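4-oxalocrotonase tautomerase isozyme (Methylibium petroleiphilum, PDB 4FDX) belongs to the tautomerase family of the MIF clan, small beta-alpha-beta proteins, and forms an assembly of six chains. Local coordinates at residues 4-9 / 41-46. Numbering follows the deposited sequence.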
# COMPACT_ATOMS: atom_id res chain seq x y z
N GLN B 4 -2.40 5.94 -4.92
CA GLN B 4 -3.33 4.80 -4.83
C GLN B 4 -4.66 5.27 -4.24
O GLN B 4 -4.68 5.92 -3.24
CB GLN B 4 -2.78 3.66 -3.98
CG GLN B 4 -1.51 3.08 -4.62
CD GLN B 4 -0.48 2.56 -3.61
OE1 GLN B 4 0.24 3.34 -2.94
NE2 GLN B 4 -0.38 1.22 -3.54
N MET B 5 -5.75 5.01 -4.95
CA MET B 5 -7.06 5.42 -4.47
C MET B 5 -7.83 4.15 -4.15
O MET B 5 -8.09 3.35 -5.01
CB MET B 5 -7.72 6.28 -5.53
CG MET B 5 -9.18 6.48 -5.05
SD MET B 5 -9.97 7.87 -5.91
CE MET B 5 -10.02 7.28 -7.53
N ASN B 6 -8.24 4.03 -2.88
CA ASN B 6 -9.05 2.87 -2.42
C ASN B 6 -10.49 3.38 -2.30
O ASN B 6 -10.73 4.41 -1.61
CB ASN B 6 -8.51 2.44 -1.04
CG ASN B 6 -7.00 2.11 -1.07
OD1 ASN B 6 -6.60 1.03 -1.44
ND2 ASN B 6 -6.16 3.09 -0.71
N LEU B 7 -11.39 2.69 -3.00
CA LEU B 7 -12.80 3.07 -3.16
C LEU B 7 -13.59 1.87 -2.85
O LEU B 7 -13.19 0.78 -3.26
CB LEU B 7 -13.23 3.30 -4.68
CG LEU B 7 -12.57 4.34 -5.53
CD1 LEU B 7 -13.28 4.49 -6.84
CD2 LEU B 7 -12.77 5.62 -4.75
N LEU B 8 -14.79 2.04 -2.28
CA LEU B 8 -15.77 0.93 -2.32
C LEU B 8 -16.22 0.58 -3.75
O LEU B 8 -16.29 1.49 -4.62
CB LEU B 8 -17.05 1.27 -1.53
CG LEU B 8 -16.90 1.41 -0.07
CD1 LEU B 8 -18.25 1.86 0.52
CD2 LEU B 8 -16.59 0.02 0.46
N GLU B 9 -16.48 -0.69 -4.01
CA GLU B 9 -17.02 -1.28 -5.30
C GLU B 9 -18.27 -0.59 -5.73
O GLU B 9 -18.99 -0.03 -4.91
CB GLU B 9 -17.37 -2.77 -5.19
CG GLU B 9 -16.19 -3.71 -5.16
CD GLU B 9 -16.54 -5.17 -5.09
OE1 GLU B 9 -17.71 -5.49 -4.84
OE2 GLU B 9 -15.62 -6.00 -5.31
N LEU B 41 -3.47 4.45 -9.26
CA LEU B 41 -3.85 3.02 -9.21
C LEU B 41 -5.15 3.03 -8.40
O LEU B 41 -5.16 3.61 -7.31
CB LEU B 41 -2.79 2.19 -8.40
CG LEU B 41 -1.48 2.04 -9.13
CD1 LEU B 41 -0.72 3.32 -9.54
CD2 LEU B 41 -0.64 1.18 -8.23
N ILE B 42 -6.19 2.38 -8.90
CA ILE B 42 -7.48 2.31 -8.18
C ILE B 42 -7.65 0.93 -7.66
O ILE B 42 -7.52 -0.11 -8.38
CB ILE B 42 -8.64 2.63 -9.12
CG1 ILE B 42 -8.61 4.10 -9.52
CG2 ILE B 42 -9.94 2.34 -8.42
CD1 ILE B 42 -9.65 4.40 -10.65
N ASN B 43 -7.93 0.85 -6.37
CA ASN B 43 -8.19 -0.43 -5.69
C ASN B 43 -9.60 -0.37 -5.23
O ASN B 43 -9.94 0.45 -4.43
CB ASN B 43 -7.22 -0.64 -4.54
CG ASN B 43 -7.52 -1.93 -3.79
OD1 ASN B 43 -7.63 -3.04 -4.39
ND2 ASN B 43 -7.76 -1.78 -2.45
N GLU B 44 -10.44 -1.28 -5.75
CA GLU B 44 -11.85 -1.36 -5.29
C GLU B 44 -12.02 -2.31 -4.19
O GLU B 44 -11.45 -3.42 -4.19
CB GLU B 44 -12.77 -1.84 -6.41
CG GLU B 44 -12.91 -0.90 -7.55
CD GLU B 44 -14.05 -1.38 -8.46
OE1 GLU B 44 -13.88 -2.56 -8.95
OE2 GLU B 44 -14.99 -0.56 -8.58
N LEU B 45 -12.75 -1.89 -3.18
CA LEU B 45 -12.99 -2.69 -2.03
C LEU B 45 -14.41 -3.22 -2.00
O LEU B 45 -15.36 -2.50 -2.10
CB LEU B 45 -12.86 -1.84 -0.77
CG LEU B 45 -11.47 -1.25 -0.51
CD1 LEU B 45 -11.59 -0.07 0.46
CD2 LEU B 45 -10.50 -2.29 -0.07
N GLY B 46 -14.50 -4.51 -1.81
CA GLY B 46 -15.83 -5.10 -1.58
C GLY B 46 -16.35 -4.65 -0.25
O GLY B 46 -15.57 -4.32 0.66
O HOH W 1 -16.03 1.54 -7.53
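The side-chain amides of Asn-6 and Asn-43 meet with their planes 80° apart, on one face of a parallel strand pair. Strands 2-8 and 39-45, with helix 13-31 between them in the chain, form the beta-alpha-beta unit of the tautomerase fold. ND2 of Asn-43 donates in the carbonyl plane to a lone pair of OD1 of Asn-6, at 3.2 Å. Asn-43 reaches it with CG anti to its backbone N (chi1 177°). ND2 of Asn-6 donates hydrogen bonds to Ile-2 O and Gln-4 OE1 of the second subunit; with OD1 taken by Asn-43, both ends of this amide are held. Gln-4, Leu-41, Leu-8 and Leu-45 share this face. CG of Gln-4 runs alongside CB of Leu-41 at 4.1 Å.

The other face carries Met-5, Leu-7, Ile-42 and Glu-44. Met-5 bends at chi3 (66°), and its CE touches CG1 of Ile-42 at 4.0 Å. Both side chains pack on helix 13-31. OE2 of Glu-44 forms a salt bridge with NZ of Lys-16 on that helix.

Four backbone hydrogen bonds join the strands, starting with Met-5 N to Leu-41 O (2.8 Å), and a fifth, Glu-9 N to Leu-45 O (2.9 Å), follows just past the end of strand 2-8. There, the carboxylate carbon CD of Glu-9 lies 3.6 Å from CA of Gly-46. One water donates to both Leu-8 O (2.9 Å) and Glu-44 OE2 (2.6 Å).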